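Long-range contacts in Adhesin/invasin TibA autotransporter (Escherichia coli, PDB 4Q1Q), which mediates adhesion to and invasion of human intestinal epithelial cells and bacterial aggregation, here through part of its heptosylated beta-helical passenger domain: residues N36-V47 and T54-H65; V66-S75 and S86-T94. All blocks are in the same frame, centred on the assembly; numbering follows the deposited sequence.

Contact 1: N36-V47 and T54-H65; sequences NTTINSGGKQYV and TSTTINIGGVQH. With 289 (D-glycero-alpha-D-manno-heptopyranose), chain B; 289 (D-glycero-alpha-D-manno-heptopyranose), chain E; 289 (D-glycero-alpha-D-manno-heptopyranose), chain I; 289 (D-glycero-alpha-D-manno-heptopyranose), chain G.
Gln64 NE2 donates to Gln45 OE1 at 2.8 Å, and this amide pair marks the packed inner side of two successive coils of a parallel beta-helix. Both glutamines hold CG anti to the backbone N (chi1 -169° in Gln45) and run extended into the core. The acceptor lies in the amide plane of Gln64. Gln64 OE1 is taken up by Ser75 and Gln83, so the buried amide has partners at both ends. Beside it Ile39 CD1 presses on Thr56 CG2 at 3.4 Å, tighter than usual packing, and also meets Ile58 CG1 and Gln64 CB. Backbone hydrogen bonds of parallel strands join Thr37 to Ile39 with Thr57 to Asn59, and Gly43 to Val47 with Val63 to His65. The rings of Tyr46 and the buried His65 are packed too. They form an offset stack, planes 9° apart and centroids 4.8 Å apart. His27 stacks on Tyr46 as well. His65 ND1 shares a hydrogen bond of 2.7 Å with O2 of the chain I heptose.

The solvent side belongs to Lys44 and Ile60. Lys44 lays its bent chain along Val63 CG1. At the turns, Asn59 ND2 reaches Asn40 OD1 at 2.8 Å, in its carbonyl plane. The two asparagines point the same way, one per coil. A water bridges Gly43 O and Gly61 O, and Gly42 N meets Gly61 O from above the carbonyl plane. Ser41 OG and Ser55 OG are each bonded covalently to C1 of a heptose.

The chemistry implies that like side chains repeat coil on coil: Gln45-Gln64 by an amide hydrogen bond in the core, Asn40-Asn59 by one at the turn, Tyr46-His65 by a ring stack. Ser41 in the turn and Ser55 in a loop carry sugars, and His65 binds another.

Contact 2: V66-S75 and S86-T94; sequences VSSGGSATSS and SSGGSATNT. With 289 (D-glycero-alpha-D-manno-heptopyranose), chain C; 289 (D-glycero-alpha-D-manno-heptopyranose), chain D; 289 (D-glycero-alpha-D-manno-heptopyranose), chain H; 289 (D-glycero-alpha-D-manno-heptopyranose), chain J.
Strands 71-73 and 90-92 run parallel, their axes 4.7 Å apart at closest approach and 9° from aligned, with Ser71, Ala72 and Thr73 opposite Ser90, Ala91 and Thr92. Thr92 N donates to Ala72 O at 2.9 Å, and Ser74 N to Thr92 O. Ala72 N also bonds Ser90 O, whereas the bond from Ser90 N to Gly70 O is weak. Two type II turns precede the strands. Between them Gly69 N reaches Gly88 O at 3.2 Å, from above the carbonyl plane. Gly88 takes a positive phi of 91° in its turn, and Gly89 CA comes within 3.3 Å of Ser67 O.

Thr73 and Thr92 lie side by side and point the same way. Thr73 CG2 touches Thr92 CB at 3.6 Å. Thr73 OG1 is hydrogen-bonded to O6 of a further heptose, and weakly to Ala53 O. Val66 turns CG1 anti to its own N (chi1 -172°), which lays this methyl against the backbone of Ser90, 3.6 Å from Ser90 N. The alanine methyls face the opposite side of the sheet from these threonines.

Sugars occupy the threonine side and the turns. Ser71 OG is bonded to C1 of the chain D heptose and Ser90 OG to C1 of the chain C heptose. Ser68 and Ser87 carry heptoses H and J at equivalent points of the two turns. Ser67 and Ser86 of the same turns are covalently linked to heptoses as well. Thr73 CG2 comes within 3.3 Å of O7 of heptose D.

No helix is near; the chain is all strand and loop. Strand 52-54 flanks strand 71-73 on its other edge, and strand 109-111 flanks strand 90-92. Ala91 packs inward on Gln83 and Val85 of strand 82-85 and on Gln102 of strand 101-104.

The two contacts lie in series along the chain, with centres about 13 Å apart, and both stack neighbouring coils of the same beta-helix. Strand 63-66 runs from contact 1 into contact 2, and the turn and strand 71-73 follow. They meet in the core, where Gln64 NE2 packs on Ala72 CB. Val47 O is 2.9 Å from Ser67 N, a probable backbone hydrogen bond, and Val47 CG1 packs against Ser71 O. Outside, sugars of contact 2 reach back to contact 1. Heptose I, which His65 binds, is carried by Ser86, its C1 1.3 Å from Ser86 OG. Heptose G, on Ser67, lies at the edge of the Tyr46 ring.

Contact 1: N36-V47 and T54-H65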
loop_
_atom_site.group_PDB
_atom_site.type_symbol
_atom_site.label_atom_id
_atom_site.label_comp_id
_atom_site.label_asym_id
_atom_site.label_seq_id
_atom_site.Cartn_x
_atom_site.Cartn_y
_atom_site.Cartn_z
ATOM N N ASN A 36 22.389 -3.320 -15.029
ATOM C CA ASN A 36 21.878 -2.386 -16.038
ATOM C C ASN A 36 21.269 -3.081 -17.256
ATOM O O ASN A 36 21.443 -2.623 -18.384
ATOM C CB ASN A 36 22.979 -1.427 -16.507
ATOM C CG ASN A 36 23.012 -0.113 -15.743
ATOM O OD1 ASN A 36 22.000 0.362 -15.220
ATOM N ND2 ASN A 36 24.188 0.507 -15.711
ATOM N N THR A 37 20.576 -4.197 -17.034
ATOM C CA THR A 37 19.826 -4.842 -18.104
ATOM C C THR A 37 18.626 -3.993 -18.505
ATOM O O THR A 37 18.007 -3.336 -17.667
ATOM C CB THR A 37 19.313 -6.221 -17.678
ATOM O OG1 THR A 37 20.355 -6.948 -17.020
ATOM C CG2 THR A 37 18.833 -6.988 -18.894
ATOM N N THR A 38 18.321 -3.983 -19.797
ATOM C CA THR A 38 17.132 -3.306 -20.291
ATOM C C THR A 38 16.252 -4.378 -20.920
ATOM O O THR A 38 16.687 -5.006 -21.884
ATOM C CB THR A 38 17.479 -2.213 -21.322
ATOM O OG1 THR A 38 18.393 -1.270 -20.746
ATOM C CG2 THR A 38 16.233 -1.469 -21.778
ATOM N N ILE A 39 15.063 -4.603 -20.355
ATOM C CA ILE A 39 14.123 -5.619 -20.836
ATOM C C ILE A 39 13.027 -4.975 -21.678
ATOM O O ILE A 39 12.189 -4.224 -21.170
ATOM C CB ILE A 39 13.442 -6.443 -19.718
ATOM C CG1 ILE A 39 14.460 -7.024 -18.726
ATOM C CG2 ILE A 39 12.643 -7.576 -20.346
ATOM C CD1 ILE A 39 13.887 -7.510 -17.409
ATOM N N ASN A 40 13.053 -5.266 -22.974
ATOM C CA ASN A 40 12.068 -4.717 -23.899
ATOM C C ASN A 40 11.112 -5.796 -24.392
ATOM O O ASN A 40 11.270 -6.980 -24.068
ATOM C CB ASN A 40 12.760 -3.996 -25.059
ATOM C CG ASN A 40 13.428 -2.708 -24.628
ATOM O OD1 ASN A 40 13.178 -2.179 -23.546
ATOM N ND2 ASN A 40 14.290 -2.191 -25.489
ATOM N N SER A 41 10.129 -5.348 -25.168
ATOM C CA SER A 41 8.966 -6.150 -25.544
ATOM C C SER A 41 9.347 -7.572 -25.942
ATOM O O SER A 41 10.231 -7.772 -26.777
ATOM C CB SER A 41 8.201 -5.462 -26.681
ATOM O OG SER A 41 6.847 -5.887 -26.763
ATOM N N GLY A 42 8.696 -8.565 -25.344
ATOM C CA GLY A 42 8.998 -9.972 -25.605
ATOM C C GLY A 42 10.157 -10.505 -24.783
ATOM O O GLY A 42 10.361 -11.724 -24.693
ATOM N N GLY A 43 10.881 -9.601 -24.128
ATOM C CA GLY A 43 11.957 -9.962 -23.206
ATOM C C GLY A 43 11.535 -10.530 -21.855
ATOM O O GLY A 43 10.722 -9.919 -21.150
ATOM N N LYS A 44 12.103 -11.684 -21.506
ATOM C CA LYS A 44 11.919 -12.315 -20.208
ATOM C C LYS A 44 13.234 -12.481 -19.431
ATOM O O LYS A 44 14.151 -13.162 -19.895
ATOM C CB LYS A 44 11.275 -13.691 -20.407
ATOM C CG LYS A 44 10.031 -13.698 -21.284
ATOM C CD LYS A 44 8.924 -14.577 -20.722
ATOM C CE LYS A 44 7.543 -14.096 -21.143
ATOM N NZ LYS A 44 6.523 -14.238 -20.063
ATOM N N GLN A 45 13.346 -11.857 -18.260
ATOM C CA GLN A 45 14.416 -12.162 -17.308
ATOM C C GLN A 45 13.921 -13.039 -16.158
ATOM O O GLN A 45 12.981 -12.678 -15.445
ATOM C CB GLN A 45 15.014 -10.884 -16.712
ATOM C CG GLN A 45 16.300 -11.123 -15.927
ATOM C CD GLN A 45 16.784 -9.901 -15.165
ATOM O OE1 GLN A 45 16.154 -9.483 -14.197
ATOM N NE2 GLN A 45 17.927 -9.352 -15.561
ATOM N N TYR A 46 14.569 -14.181 -15.960
ATOM C CA TYR A 46 14.203 -15.075 -14.877
ATOM C C TYR A 46 15.331 -15.079 -13.862
ATOM O O TYR A 46 16.436 -15.519 -14.176
ATOM C CB TYR A 46 13.977 -16.508 -15.351
ATOM C CG TYR A 46 12.890 -16.695 -16.382
ATOM C CD1 TYR A 46 13.091 -16.270 -17.689
ATOM C CD2 TYR A 46 11.685 -17.317 -16.067
ATOM C CE1 TYR A 46 12.123 -16.449 -18.657
ATOM C CE2 TYR A 46 10.709 -17.506 -17.033
ATOM C CZ TYR A 46 10.937 -17.062 -18.325
ATOM O OH TYR A 46 10.024 -17.195 -19.348
ATOM N N VAL A 47 15.040 -14.600 -12.655
ATOM C CA VAL A 47 16.022 -14.547 -11.580
ATOM C C VAL A 47 15.755 -15.683 -10.603
ATOM O O VAL A 47 14.852 -15.575 -9.777
ATOM C CB VAL A 47 16.001 -13.213 -10.817
ATOM C CG1 VAL A 47 17.192 -13.142 -9.869
ATOM C CG2 VAL A 47 16.020 -12.010 -11.751
ATOM N N THR A 54 20.325 -6.440 -10.865
ATOM C CA THR A 54 20.548 -5.116 -10.325
ATOM C C THR A 54 20.326 -4.116 -11.443
ATOM O O THR A 54 20.678 -4.381 -12.584
ATOM C CB THR A 54 21.975 -5.018 -9.760
ATOM O OG1 THR A 54 22.290 -6.238 -9.073
ATOM C CG2 THR A 54 22.101 -3.846 -8.791
ATOM N N SER A 55 19.663 -3.013 -11.123
ATOM C CA SER A 55 19.497 -1.883 -12.033
ATOM C C SER A 55 18.812 -2.254 -13.348
ATOM O O SER A 55 19.071 -1.650 -14.394
ATOM C CB SER A 55 20.858 -1.251 -12.343
ATOM O OG SER A 55 21.595 -0.903 -11.179
ATOM N N THR A 56 17.942 -3.256 -13.289
ATOM C CA THR A 56 17.233 -3.687 -14.482
ATOM C C THR A 56 16.180 -2.659 -14.835
ATOM O O THR A 56 15.455 -2.219 -13.941
ATOM C CB THR A 56 16.540 -5.023 -14.242
ATOM O OG1 THR A 56 17.488 -5.955 -13.715
ATOM C CG2 THR A 56 15.982 -5.558 -15.534
ATOM N N THR A 57 16.151 -2.259 -16.104
ATOM C CA THR A 57 15.110 -1.385 -16.644
ATOM C C THR A 57 14.082 -2.236 -17.395
ATOM O O THR A 57 14.444 -3.036 -18.253
ATOM C CB THR A 57 15.728 -0.282 -17.533
ATOM O OG1 THR A 57 16.108 0.849 -16.731
ATOM C CG2 THR A 57 14.758 0.184 -18.603
ATOM N N ILE A 58 12.803 -2.087 -17.070
ATOM C CA ILE A 58 11.749 -2.929 -17.648
ATOM C C ILE A 58 10.775 -2.062 -18.436
ATOM O O ILE A 58 10.073 -1.224 -17.857
ATOM C CB ILE A 58 10.938 -3.702 -16.587
ATOM C CG1 ILE A 58 11.864 -4.390 -15.582
ATOM C CG2 ILE A 58 10.044 -4.735 -17.254
ATOM C CD1 ILE A 58 11.159 -5.128 -14.466
ATOM N N ASN A 59 10.760 -2.271 -19.748
ATOM C CA ASN A 59 9.936 -1.468 -20.652
ATOM C C ASN A 59 8.772 -2.275 -21.236
ATOM O O ASN A 59 8.680 -3.492 -21.064
ATOM C CB ASN A 59 10.774 -0.844 -21.782
ATOM C CG ASN A 59 11.855 0.104 -21.279
ATOM O OD1 ASN A 59 11.579 1.038 -20.528
ATOM N ND2 ASN A 59 13.095 -0.119 -21.705
ATOM N N ILE A 60 7.885 -1.562 -21.924
ATOM C CA ILE A 60 6.622 -2.084 -22.449
ATOM C C ILE A 60 6.757 -3.514 -22.945
ATOM O O ILE A 60 7.615 -3.824 -23.764
ATOM C CB ILE A 60 6.032 -1.189 -23.569
ATOM C CG1 ILE A 60 4.790 -1.846 -24.184
ATOM C CG2 ILE A 60 7.060 -0.867 -24.649
ATOM C CD1 ILE A 60 3.730 -0.845 -24.587
ATOM N N GLY A 61 5.890 -4.386 -22.441
ATOM C CA GLY A 61 5.871 -5.782 -22.866
ATOM C C GLY A 61 7.072 -6.584 -22.417
ATOM O O GLY A 61 7.183 -7.744 -22.801
ATOM N N GLY A 62 7.976 -5.994 -21.638
ATOM C CA GLY A 62 8.983 -6.766 -20.901
ATOM C C GLY A 62 8.602 -7.238 -19.501
ATOM O O GLY A 62 7.961 -6.504 -18.750
ATOM N N VAL A 63 9.020 -8.445 -19.136
ATOM C CA VAL A 63 8.819 -9.018 -17.800
ATOM C C VAL A 63 10.092 -9.501 -17.075
ATOM O O VAL A 63 10.887 -10.243 -17.665
ATOM C CB VAL A 63 7.845 -10.207 -17.888
ATOM C CG1 VAL A 63 8.448 -11.356 -18.680
ATOM C CG2 VAL A 63 7.454 -10.698 -16.501
ATOM N N GLN A 64 10.274 -9.087 -15.817
ATOM C CA GLN A 64 11.257 -9.643 -14.866
ATOM C C GLN A 64 10.598 -10.581 -13.854
ATOM O O GLN A 64 9.780 -10.139 -13.048
ATOM C CB GLN A 64 11.974 -8.540 -14.068
ATOM C CG GLN A 64 13.037 -9.002 -13.072
ATOM C CD GLN A 64 13.671 -7.865 -12.281
ATOM O OE1 GLN A 64 12.983 -7.101 -11.601
ATOM N NE2 GLN A 64 14.991 -7.730 -12.370
ATOM N N HIS A 65 10.936 -11.864 -13.899
ATOM C CA HIS A 65 10.456 -12.857 -12.955
ATOM C C HIS A 65 11.462 -13.061 -11.833
ATOM O O HIS A 65 12.612 -13.438 -12.101
ATOM C CB HIS A 65 10.245 -14.208 -13.638
ATOM C CG HIS A 65 9.222 -14.185 -14.728
ATOM N ND1 HIS A 65 7.975 -14.760 -14.582
ATOM C CD2 HIS A 65 9.255 -13.656 -15.975
ATOM C CE1 HIS A 65 7.278 -14.572 -15.688
ATOM N NE2 HIS A 65 8.024 -13.888 -16.539
HETATM O O7 289 B . 20.773 4.466 -14.941
HETATM C C7 289 B . 20.529 3.401 -14.013
HETATM C C6 289 B . 21.828 2.752 -13.538
HETATM O O6 289 B . 22.842 3.746 -13.354
HETATM C C5 289 B . 21.667 1.962 -12.243
HETATM O O5 289 B . 22.627 0.903 -12.242
HETATM C C1 289 B . 22.499 0.029 -11.116
HETATM C C2 289 B . 22.752 0.705 -9.769
HETATM O O2 289 B . 24.137 0.997 -9.549
HETATM C C3 289 B . 21.891 1.965 -9.697
HETATM O O3 289 B . 22.360 2.770 -8.610
HETATM C C4 289 B . 21.881 2.794 -10.982
HETATM O O4 289 B . 20.827 3.750 -10.867
HETATM O O7 289 E . 7.192 -9.741 -31.389
HETATM C C7 289 E . 8.337 -9.225 -30.703
HETATM C C6 289 E . 8.058 -7.889 -30.013
HETATM O O6 289 E . 7.490 -6.983 -30.969
HETATM C C5 289 E . 7.191 -7.949 -28.747
HETATM O O5 289 E . 6.438 -6.732 -28.664
HETATM C C1 289 E . 5.896 -6.552 -27.355
HETATM C C2 289 E . 4.821 -7.610 -27.124
HETATM O O2 289 E . 3.754 -7.461 -28.065
HETATM C C3 289 E . 5.446 -8.997 -27.253
HETATM O O3 289 E . 4.425 -10.002 -27.159
HETATM C C4 289 E . 6.223 -9.123 -28.565
HETATM O O4 289 E . 6.895 -10.388 -28.550
HETATM O O7 289 I . 3.877 -20.398 -8.177
HETATM C C7 289 I . 3.937 -19.022 -8.571
HETATM C C6 289 I . 4.974 -18.896 -9.678
HETATM O O6 289 I . 4.589 -19.760 -10.757
HETATM C C5 289 I . 5.148 -17.418 -10.033
HETATM O O5 289 I . 6.574 -17.314 -10.005
HETATM C C1 289 I . 7.037 -15.997 -10.315
HETATM C C2 289 I . 6.688 -15.612 -11.746
HETATM O O2 289 I . 7.291 -16.521 -12.679
HETATM C C3 289 I . 5.167 -15.582 -11.824
HETATM O O3 289 I . 4.829 -15.315 -13.182
HETATM C C4 289 I . 4.557 -16.897 -11.347
HETATM O O4 289 I . 3.164 -16.609 -11.189
HETATM O O7 289 G . 11.488 -23.234 -8.289
HETATM C C7 289 G . 11.199 -21.856 -8.578
HETATM C C6 289 G . 10.483 -21.806 -9.925
HETATM O O6 289 G . 9.245 -22.515 -9.813
HETATM C C5 289 G . 10.205 -20.381 -10.386
HETATM O O5 289 G . 11.416 -19.886 -10.949
HETATM C C1 289 G . 11.248 -18.556 -11.436
HETATM C C2 289 G . 10.309 -18.562 -12.635
HETATM O O2 289 G . 10.694 -19.499 -13.645
HETATM C C3 289 G . 8.947 -18.932 -12.062
HETATM O O3 289 G . 7.971 -18.881 -13.106
HETATM C C4 289 G . 9.085 -20.305 -11.416
HETATM O O4 289 G . 7.862 -20.596 -10.750
HETATM O O HOH W 1 8.273 -10.272 -22.190
#

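Contact 2: V66-S75 and S86-T94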
loop_
_atom_site.group_PDB
_atom_site.type_symbol
_atom_site.label_atom_id
_atom_site.label_comp_id
_atom_site.label_asym_id
_atom_site.label_seq_id
_atom_site.Cartn_x
_atom_site.Cartn_y
_atom_site.Cartn_z
ATOM N N VAL A 66 11.029 -12.819 -10.596
ATOM C CA VAL A 66 11.860 -13.096 -9.424
ATOM C C VAL A 66 11.367 -14.312 -8.661
ATOM O O VAL A 66 10.389 -14.247 -7.915
ATOM C CB VAL A 66 11.903 -11.928 -8.429
ATOM C CG1 VAL A 66 12.929 -12.217 -7.347
ATOM C CG2 VAL A 66 12.184 -10.622 -9.156
ATOM N N SER A 67 12.074 -15.420 -8.848
ATOM C CA SER A 67 11.658 -16.694 -8.289
ATOM C C SER A 67 12.326 -16.919 -6.954
ATOM O O SER A 67 13.029 -16.044 -6.462
ATOM C CB SER A 67 12.017 -17.836 -9.230
ATOM O OG SER A 67 11.307 -17.706 -10.447
ATOM N N SER A 68 12.062 -18.083 -6.367
ATOM C CA SER A 68 12.450 -18.367 -4.995
ATOM C C SER A 68 13.954 -18.307 -4.811
ATOM O O SER A 68 14.712 -18.994 -5.501
ATOM C CB SER A 68 11.965 -19.760 -4.608
ATOM O OG SER A 68 12.361 -20.126 -3.296
ATOM N N GLY A 69 14.360 -17.518 -3.825
ATOM C CA GLY A 69 15.774 -17.289 -3.563
ATOM C C GLY A 69 16.397 -16.265 -4.490
ATOM O O GLY A 69 17.571 -15.935 -4.346
ATOM N N GLY A 70 15.641 -15.753 -5.453
ATOM C CA GLY A 70 16.154 -14.730 -6.356
ATOM C C GLY A 70 16.058 -13.349 -5.736
ATOM O O GLY A 70 15.361 -13.136 -4.747
ATOM N N SER A 71 16.765 -12.392 -6.328
ATOM C CA SER A 71 16.872 -11.064 -5.746
ATOM C C SER A 71 16.940 -10.046 -6.872
ATOM O O SER A 71 17.618 -10.264 -7.874
ATOM C CB SER A 71 18.105 -10.952 -4.837
ATOM O OG SER A 71 18.124 -11.893 -3.766
ATOM N N ALA A 72 16.244 -8.929 -6.717
ATOM C CA ALA A 72 16.260 -7.904 -7.749
ATOM C C ALA A 72 16.259 -6.551 -7.058
ATOM O O ALA A 72 15.277 -6.142 -6.441
ATOM C CB ALA A 72 15.082 -8.034 -8.699
ATOM N N THR A 73 17.394 -5.873 -7.173
ATOM C CA THR A 73 17.600 -4.602 -6.523
ATOM C C THR A 73 17.517 -3.552 -7.614
ATOM O O THR A 73 18.029 -3.738 -8.713
ATOM C CB THR A 73 18.956 -4.617 -5.793
ATOM O OG1 THR A 73 19.613 -5.860 -6.075
ATOM C CG2 THR A 73 18.788 -4.549 -4.287
ATOM N N SER A 74 16.853 -2.455 -7.282
ATOM C CA SER A 74 16.807 -1.260 -8.112
ATOM C C SER A 74 16.248 -1.469 -9.526
ATOM O O SER A 74 16.561 -0.684 -10.427
ATOM C CB SER A 74 18.213 -0.649 -8.181
ATOM O OG SER A 74 18.884 -0.575 -6.927
ATOM N N SER A 75 15.424 -2.500 -9.723
ATOM C CA SER A 75 14.662 -2.650 -10.959
ATOM C C SER A 75 13.868 -1.371 -11.137
ATOM O O SER A 75 13.403 -0.791 -10.160
ATOM C CB SER A 75 13.673 -3.808 -10.917
ATOM O OG SER A 75 14.244 -5.087 -11.110
ATOM N N SER A 86 7.703 -13.613 -7.252
ATOM C CA SER A 86 7.067 -14.852 -6.850
ATOM C C SER A 86 7.633 -15.360 -5.537
ATOM O O SER A 86 8.552 -14.794 -4.956
ATOM C CB SER A 86 7.230 -15.926 -7.930
ATOM O OG SER A 86 6.726 -15.462 -9.169
ATOM N N SER A 87 7.034 -16.463 -5.111
ATOM C CA SER A 87 7.234 -17.052 -3.805
ATOM C C SER A 87 8.718 -17.218 -3.507
ATOM O O SER A 87 9.427 -17.861 -4.272
ATOM C CB SER A 87 6.483 -18.384 -3.803
ATOM O OG SER A 87 6.431 -19.002 -2.526
ATOM N N GLY A 88 9.190 -16.606 -2.427
ATOM C CA GLY A 88 10.563 -16.803 -1.973
ATOM C C GLY A 88 11.450 -15.763 -2.610
ATOM O O GLY A 88 12.562 -15.546 -2.148
ATOM N N GLY A 89 10.951 -15.109 -3.652
ATOM C CA GLY A 89 11.636 -14.000 -4.301
ATOM C C GLY A 89 11.614 -12.694 -3.530
ATOM O O GLY A 89 10.712 -12.436 -2.739
ATOM N N SER A 90 12.592 -11.843 -3.818
ATOM C CA SER A 90 12.828 -10.629 -3.059
ATOM C C SER A 90 13.159 -9.516 -4.030
ATOM O O SER A 90 13.995 -9.661 -4.918
ATOM C CB SER A 90 13.989 -10.804 -2.068
ATOM O OG SER A 90 14.064 -9.798 -1.058
ATOM N N ALA A 91 12.509 -8.378 -3.836
ATOM C CA ALA A 91 12.686 -7.226 -4.695
ATOM C C ALA A 91 12.947 -6.082 -3.735
ATOM O O ALA A 91 12.215 -5.893 -2.760
ATOM C CB ALA A 91 11.447 -6.947 -5.533
ATOM N N THR A 92 13.978 -5.303 -4.036
ATOM C CA THR A 92 14.370 -4.223 -3.152
ATOM C C THR A 92 14.540 -2.934 -3.930
ATOM O O THR A 92 15.204 -2.914 -4.964
ATOM C CB THR A 92 15.687 -4.557 -2.423
ATOM O OG1 THR A 92 15.470 -5.622 -1.488
ATOM C CG2 THR A 92 16.198 -3.332 -1.683
ATOM N N ASN A 93 13.981 -1.866 -3.371
ATOM C CA ASN A 93 14.088 -0.520 -3.911
ATOM C C ASN A 93 13.685 -0.431 -5.386
ATOM O O ASN A 93 14.257 0.333 -6.167
ATOM C CB ASN A 93 15.485 0.044 -3.600
ATOM C CG ASN A 93 15.692 0.312 -2.112
ATOM O OD1 ASN A 93 14.743 0.339 -1.332
ATOM N ND2 ASN A 93 16.937 0.535 -1.709
ATOM N N THR A 94 12.647 -1.182 -5.744
ATOM C CA THR A 94 12.056 -1.125 -7.078
ATOM C C THR A 94 11.412 0.241 -7.307
ATOM O O THR A 94 10.889 0.825 -6.357
ATOM C CB THR A 94 10.971 -2.204 -7.263
ATOM O OG1 THR A 94 11.479 -3.495 -6.904
ATOM C CG2 THR A 94 10.450 -2.212 -8.710
HETATM O O7 289 C . 14.706 -13.400 0.497
HETATM C C7 289 C . 13.304 -13.426 0.787
HETATM C C6 289 C . 12.940 -12.444 1.971
HETATM O O6 289 C . 13.686 -12.931 3.120
HETATM C C5 289 C . 13.467 -11.062 1.606
HETATM O O5 289 C . 12.601 -10.580 0.525
HETATM C C1 289 C . 13.210 -9.303 -0.048
HETATM C C2 289 C . 13.757 -8.282 0.929
HETATM O O2 289 C . 13.020 -6.987 0.641
HETATM C C3 289 C . 13.022 -8.826 2.129
HETATM O O3 289 C . 11.462 -8.714 2.221
HETATM C C4 289 C . 13.228 -10.105 2.778
HETATM O O4 289 C . 14.410 -10.047 3.586
HETATM O O7 289 D . 19.667 -7.063 -2.294
HETATM C C7 289 D . 18.710 -8.126 -2.215
HETATM C C6 289 D . 19.119 -9.117 -1.131
HETATM O O6 289 D . 18.813 -8.565 0.150
HETATM C C5 289 D . 18.406 -10.453 -1.325
HETATM O O5 289 D . 19.196 -11.297 -2.167
HETATM C C1 289 D . 18.460 -12.433 -2.622
HETATM C C2 289 D . 18.295 -13.315 -1.386
HETATM O O2 289 D . 19.578 -13.666 -0.855
HETATM C C3 289 D . 17.445 -12.548 -0.371
HETATM O O3 289 D . 17.181 -13.265 0.843
HETATM C C4 289 D . 18.149 -11.237 -0.040
HETATM O O4 289 D . 17.328 -10.538 0.899
HETATM O O7 289 H . 14.671 -19.137 1.456
HETATM C C7 289 H . 13.397 -19.269 0.818
HETATM C C6 289 H . 13.530 -19.927 -0.551
HETATM O O6 289 H . 14.830 -20.517 -0.684
HETATM C C5 289 H . 12.431 -20.965 -0.741
HETATM O O5 289 H . 11.939 -20.987 -2.082
HETATM C C1 289 H . 12.926 -21.293 -3.067
HETATM C C2 289 H . 13.331 -22.754 -2.861
HETATM O O2 289 H . 14.355 -23.172 -3.776
HETATM C C3 289 H . 13.841 -22.995 -1.438
HETATM O O3 289 H . 15.183 -22.510 -1.274
HETATM C C4 289 H . 12.936 -22.360 -0.379
HETATM O O4 289 H . 11.783 -23.186 -0.174
HETATM O O7 289 J . 8.952 -22.378 -4.440
HETATM C C7 289 J . 8.764 -23.351 -3.409
HETATM C C6 289 J . 7.647 -22.842 -2.510
HETATM O O6 289 J . 7.338 -23.851 -1.543
HETATM C C5 289 J . 8.061 -21.535 -1.834
HETATM O O5 289 J . 7.444 -20.447 -2.520
HETATM C C1 289 J . 6.037 -20.242 -2.356
HETATM C C2 289 J . 5.588 -20.219 -0.896
HETATM O O2 289 J . 4.725 -21.329 -0.622
HETATM C C3 289 J . 6.831 -20.240 -0.011
HETATM O O3 289 J . 6.388 -20.258 1.345
HETATM C C4 289 J . 7.725 -21.432 -0.348
HETATM O O4 289 J . 8.956 -21.271 0.363
#